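Local coordinates for protein putative transcriptional regulator, IclR family (Arthrobacter aurescens, PDB 3OBF) that probably acts as a DNA-binding transcription factor, the present chain being its C-terminal, presumably effector-binding, domain of the IclR type, at residues L26-S34 and S63-E71. Sequence-based numbering, arbitrary orientation. Where two conformers were deposited one is given.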
ATOM      1  N   LEU A  26       5.255  -6.834   0.702  1.00 23.61           N
ATOM      2  CA  LEU A  26       4.530  -6.775   1.926  1.00 24.04           C
ATOM      3  C   LEU A  26       5.098  -5.590   2.722  1.00 24.74           C
ATOM      4  O   LEU A  26       6.307  -5.524   2.997  1.00 24.75           O
ATOM      5  CB  LEU A  26       4.695  -8.086   2.716  1.00 24.15           C
ATOM      6  CG  LEU A  26       3.904  -8.185   4.047  1.00 24.96           C
ATOM      7  CD1 LEU A  26       2.403  -8.415   3.764  1.00 26.47           C
ATOM      8  CD2 LEU A  26       4.425  -9.302   4.971  1.00 24.55           C
HETATM    9  N   MSE A  27       4.209  -4.661   3.082  1.00 23.80           N
HETATM   10  CA  MSE A  27       4.580  -3.485   3.846  1.00 23.54           C
HETATM   11  C   MSE A  27       4.086  -3.605   5.298  1.00 23.52           C
HETATM   12  O   MSE A  27       3.021  -4.195   5.571  1.00 22.63           O
HETATM   13  CB  MSE A  27       3.987  -2.225   3.215  1.00 23.26           C
HETATM   14  CG  MSE A  27       4.048  -2.187   1.719  1.00 25.33           C
HETATM   15 SE   MSE A  27       5.906  -2.250   1.043  1.00 29.36          SE
HETATM   16  CE  MSE A  27       6.460  -0.463   1.521  1.00 30.21           C
ATOM     17  N   VAL A  28       4.875  -3.044   6.216  1.00 23.94           N
ATOM     18  CA  VAL A  28       4.437  -2.832   7.595  1.00 24.55           C
ATOM     19  C   VAL A  28       4.540  -1.351   7.990  1.00 25.68           C
ATOM     20  O   VAL A  28       5.290  -0.583   7.387  1.00 25.69           O
ATOM     21  CB  VAL A  28       5.171  -3.719   8.623  1.00 24.83           C
ATOM     22  CG1 VAL A  28       4.929  -5.216   8.322  1.00 23.27           C
ATOM     23  CG2 VAL A  28       6.678  -3.348   8.681  1.00 25.40           C
ATOM     24  N   TRP A  29       3.771  -0.986   9.016  1.00 26.36           N
ATOM     25  CA  TRP A  29       3.630   0.387   9.463  1.00 27.34           C
ATOM     26  C   TRP A  29       4.335   0.511  10.787  1.00 28.20           C
ATOM     27  O   TRP A  29       4.097  -0.311  11.683  1.00 28.76           O
ATOM     28  CB  TRP A  29       2.142   0.652   9.668  1.00 27.13           C
ATOM     29  CG  TRP A  29       1.760   2.073   9.999  1.00 27.73           C
ATOM     30  CD1 TRP A  29       1.053   2.498  11.099  1.00 28.99           C
ATOM     31  CD2 TRP A  29       2.022   3.240   9.214  1.00 26.71           C
ATOM     32  NE1 TRP A  29       0.876   3.864  11.049  1.00 30.72           N
ATOM     33  CE2 TRP A  29       1.467   4.344   9.905  1.00 28.95           C
ATOM     34  CE3 TRP A  29       2.680   3.466   8.000  1.00 25.87           C
ATOM     35  CZ2 TRP A  29       1.536   5.641   9.414  1.00 27.49           C
ATOM     36  CZ3 TRP A  29       2.742   4.764   7.511  1.00 26.94           C
ATOM     37  CH2 TRP A  29       2.169   5.831   8.210  1.00 27.48           C
ATOM     38  N   ASN A  30       5.207   1.492  10.926  1.00 29.11           N
ATOM     39  CA  ASN A  30       5.766   1.818  12.253  1.00 31.95           C
ATOM     40  C   ASN A  30       5.182   3.075  12.908  1.00 32.60           C
ATOM     41  O   ASN A  30       5.691   3.553  13.935  1.00 34.27           O
ATOM     42  CB  ASN A  30       7.302   1.903  12.223  1.00 32.33           C
ATOM     43  CG  ASN A  30       7.808   2.999  11.334  1.00 33.39           C
ATOM     44  OD1 ASN A  30       7.073   3.901  10.969  1.00 34.42           O
ATOM     45  ND2 ASN A  30       9.088   2.942  10.994  1.00 37.07           N
ATOM     46  N   GLY A  31       4.142   3.637  12.308  1.00 33.25           N
ATOM     47  CA  GLY A  31       3.463   4.810  12.876  1.00 33.61           C
ATOM     48  C   GLY A  31       3.746   6.108  12.160  1.00 33.89           C
ATOM     49  O   GLY A  31       2.952   7.032  12.206  1.00 34.42           O
ATOM     50  N   ASN A  32       4.887   6.205  11.495  1.00 34.19           N
ATOM     51  CA  ASN A  32       5.101   7.366  10.647  1.00 34.81           C
ATOM     52  C   ASN A  32       5.727   7.019   9.281  1.00 34.03           C
ATOM     53  O   ASN A  32       6.111   7.924   8.514  1.00 34.07           O
ATOM     54  CB  ASN A  32       5.843   8.488  11.421  1.00 36.10           C
ATOM     55  CG  ASN A  32       7.188   8.040  11.955  1.00 37.41           C
ATOM     56  OD1 ASN A  32       7.687   6.973  11.589  1.00 42.41           O
ATOM     57  ND2 ASN A  32       7.776   8.834  12.825  1.00 37.91           N
ATOM     58  N   GLU A  33       5.838   5.715   8.996  1.00 32.18           N
ATOM     59  CA  GLU A  33       6.479   5.208   7.776  1.00 31.80           C
ATOM     60  C   GLU A  33       5.976   3.837   7.397  1.00 30.40           C
ATOM     61  O   GLU A  33       5.736   2.969   8.255  1.00 28.57           O
ATOM     62  CB  GLU A  33       7.989   5.008   7.924  1.00 32.72           C
ATOM     63  CG  GLU A  33       8.839   6.164   8.290  1.00 36.63           C
ATOM     64  CD  GLU A  33      10.229   5.676   8.618  1.00 40.76           C
ATOM     65  OE1 GLU A  33      10.335   4.692   9.379  1.00 42.99           O
ATOM     66  OE2 GLU A  33      11.211   6.243   8.103  1.00 43.85           O
ATOM     67  N   SER A  34       5.877   3.632   6.096  1.00 28.91           N
ATOM     68  CA  SER A  34       5.585   2.332   5.584  1.00 28.55           C
ATOM     69  C   SER A  34       6.908   1.685   5.161  1.00 28.39           C
ATOM     70  O   SER A  34       7.748   2.338   4.542  1.00 28.78           O
ATOM     71  CB  SER A  34       4.610   2.457   4.423  1.00 28.05           C
ATOM     72  OG  SER A  34       4.260   1.173   4.021  1.00 27.70           O
ATOM     73  N   SER A  63       0.800   2.597  -0.170  0.50 26.70           N
ATOM     74  CA  SER A  63       1.091   1.914   1.071  0.50 26.09           C
ATOM     75  C   SER A  63       0.772   2.783   2.299  0.50 25.42           C
ATOM     76  O   SER A  63       0.214   2.316   3.308  0.50 25.28           O
ATOM     77  CB  SER A  63       2.584   1.589   1.033  0.50 26.34           C
ATOM     78  OG  SER A  63       2.981   0.807   2.112  0.50 27.94           O
ATOM     79  N   VAL A  64       1.136   4.053   2.195  1.00 23.96           N
ATOM     80  CA  VAL A  64       0.997   5.008   3.278  1.00 24.54           C
ATOM     81  C   VAL A  64      -0.500   5.326   3.445  1.00 25.53           C
ATOM     82  O   VAL A  64      -0.994   5.375   4.580  1.00 26.03           O
ATOM     83  CB  VAL A  64       1.842   6.272   3.019  1.00 24.68           C
ATOM     84  CG1 VAL A  64       1.513   7.388   4.045  1.00 25.05           C
ATOM     85  CG2 VAL A  64       3.324   5.910   3.102  1.00 23.45           C
ATOM     86  N   GLN A  65      -1.219   5.477   2.320  1.00 25.16           N
ATOM     87  CA  GLN A  65      -2.669   5.734   2.358  1.00 25.07           C
ATOM     88  C   GLN A  65      -3.391   4.627   3.117  1.00 25.28           C
ATOM     89  O   GLN A  65      -4.236   4.909   3.994  1.00 25.66           O
ATOM     90  CB  GLN A  65      -3.266   5.830   0.955  1.00 24.94           C
ATOM     91  CG  GLN A  65      -2.918   7.122   0.180  1.00 26.99           C
ATOM     92  CD  GLN A  65      -3.468   7.104  -1.251  1.00 28.86           C
ATOM     93  OE1 GLN A  65      -4.696   7.058  -1.464  1.00 30.10           O
ATOM     94  NE2 GLN A  65      -2.568   7.130  -2.237  1.00 26.51           N
ATOM     95  N   VAL A  66      -3.063   3.376   2.775  1.00 24.55           N
ATOM     96  CA  VAL A  66      -3.692   2.193   3.398  1.00 24.38           C
ATOM     97  C   VAL A  66      -3.518   2.227   4.930  1.00 24.39           C
ATOM     98  O   VAL A  66      -4.496   2.097   5.683  1.00 24.12           O
ATOM     99  CB  VAL A  66      -3.084   0.920   2.803  1.00 24.22           C
ATOM    100  CG1 VAL A  66      -3.444  -0.305   3.603  1.00 23.51           C
ATOM    101  CG2 VAL A  66      -3.530   0.781   1.388  1.00 25.33           C
ATOM    102  N   PHE A  67      -2.282   2.419   5.390  1.00 23.12           N
ATOM    103  CA  PHE A  67      -2.065   2.490   6.822  1.00 23.93           C
ATOM    104  C   PHE A  67      -2.728   3.690   7.510  1.00 24.81           C
ATOM    105  O   PHE A  67      -3.245   3.570   8.613  1.00 26.54           O
ATOM    106  CB  PHE A  67      -0.568   2.440   7.163  1.00 22.56           C
ATOM    107  CG  PHE A  67       0.059   1.135   6.852  1.00 21.86           C
ATOM    108  CD1 PHE A  67      -0.419  -0.041   7.440  1.00 20.60           C
ATOM    109  CD2 PHE A  67       1.121   1.060   5.960  1.00 21.47           C
ATOM    110  CE1 PHE A  67       0.151  -1.283   7.148  1.00 19.88           C
ATOM    111  CE2 PHE A  67       1.711  -0.194   5.667  1.00 22.81           C
ATOM    112  CZ  PHE A  67       1.228  -1.361   6.277  1.00 19.29           C
ATOM    113  N   LEU A  68      -2.709   4.851   6.886  1.00 25.57           N
ATOM    114  CA  LEU A  68      -3.352   6.001   7.506  1.00 26.37           C
ATOM    115  C   LEU A  68      -4.887   5.832   7.616  1.00 28.00           C
ATOM    116  O   LEU A  68      -5.519   6.419   8.497  1.00 28.55           O
ATOM    117  CB  LEU A  68      -2.951   7.279   6.777  1.00 25.54           C
ATOM    118  CG  LEU A  68      -1.486   7.724   6.946  1.00 23.67           C
ATOM    119  CD1 LEU A  68      -1.234   9.005   6.165  1.00 25.91           C
ATOM    120  CD2 LEU A  68      -1.150   7.969   8.387  1.00 23.31           C
ATOM    121  N   ALA A  69      -5.481   5.024   6.736  1.00 28.83           N
ATOM    122  CA  ALA A  69      -6.888   4.629   6.892  1.00 31.02           C
ATOM    123  C   ALA A  69      -7.152   3.890   8.206  1.00 32.47           C
ATOM    124  O   ALA A  69      -8.262   3.930   8.734  1.00 33.56           O
ATOM    125  CB  ALA A  69      -7.375   3.805   5.686  1.00 30.64           C
ATOM    126  N   SER A  70      -6.127   3.249   8.761  1.00 32.81           N
ATOM    127  CA  SER A  70      -6.279   2.561  10.048  1.00 34.13           C
ATOM    128  C   SER A  70      -6.114   3.487  11.253  1.00 34.25           C
ATOM    129  O   SER A  70      -6.428   3.078  12.373  1.00 34.96           O
ATOM    130  CB  SER A  70      -5.283   1.402  10.191  1.00 34.56           C
ATOM    131  OG  SER A  70      -3.989   1.898  10.515  1.00 35.80           O
ATOM    132  N   GLU A  71      -5.621   4.709  11.037  1.00 33.68           N
ATOM    133  CA  GLU A  71      -5.436   5.671  12.123  1.00 33.98           C
ATOM    134  C   GLU A  71      -6.701   6.500  12.417  1.00 34.65           C
ATOM    135  O   GLU A  71      -7.619   6.632  11.610  1.00 34.48           O
ATOM    136  CB  GLU A  71      -4.263   6.633  11.830  1.00 33.84           C
ATOM    137  CG  GLU A  71      -2.879   5.973  11.642  1.00 35.19           C
ATOM    138  CD  GLU A  71      -2.224   5.462  12.947  1.00 38.84           C
ATOM    139  OE1 GLU A  71      -2.776   5.679  14.055  1.00 40.78           O
ATOM    140  OE2 GLU A  71      -1.134   4.844  12.865  1.00 39.21           O
TER
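Trp29 and Phe67 lie against each other as two nearly parallel plates, their planes 20° apart but slid so far that the rings scarcely overlap. Each instead covers the other's methylene: Trp29 CB sits 3.5 Å from the centroid of the Phe67 ring, and Phe67 CB lies 3.7 Å from the centroid of the six-membered ring of Trp29, a reciprocal pair of CH-pi contacts. With CG anti to the backbone N (chi1 -174°), the indole is laid over Phe67 CB, and its opposite face is covered toward the rim by the backbone nitrogens of Gly31 and Asn32. At the indole edge NE1 donates to Glu71 OE2 (2.9 Å, N-H...O angle 153°), which accepts through its anti lone pair and lies close to the ring plane; the carboxylate itself is turned steeply from the indole. Leu68 CD2 approaches CZ2 of Trp29 obliquely, at 3.7 Å. This seam joins the end of strand 24-29, and the turn leading to strand 34-40, to helix 62-69, which packs on the antiparallel sheet of the GAF-like IclR C-terminal domain. With an alanine here instead of Trp29, Glu71 OE2 is likely to lose its indole donor and a gap to open beside Phe67 CB and Leu68 CD2. The Phe67 ring points its far edge at strands 24-29 and 34-40, with Met27 O 3.4 Å from CZ and Ser34 OG near CE2, both in the ring plane. Deeper in, Ser34 OG and Ser63 OG share a hydrogen bond whose modelled length is doubtfully short, Ser63 having been deposited in two conformers. The selenomethionine Met27 brings its CB to 3.9 Å from Phe67 CE2, while Val64 CG2 meets Ser34 CB.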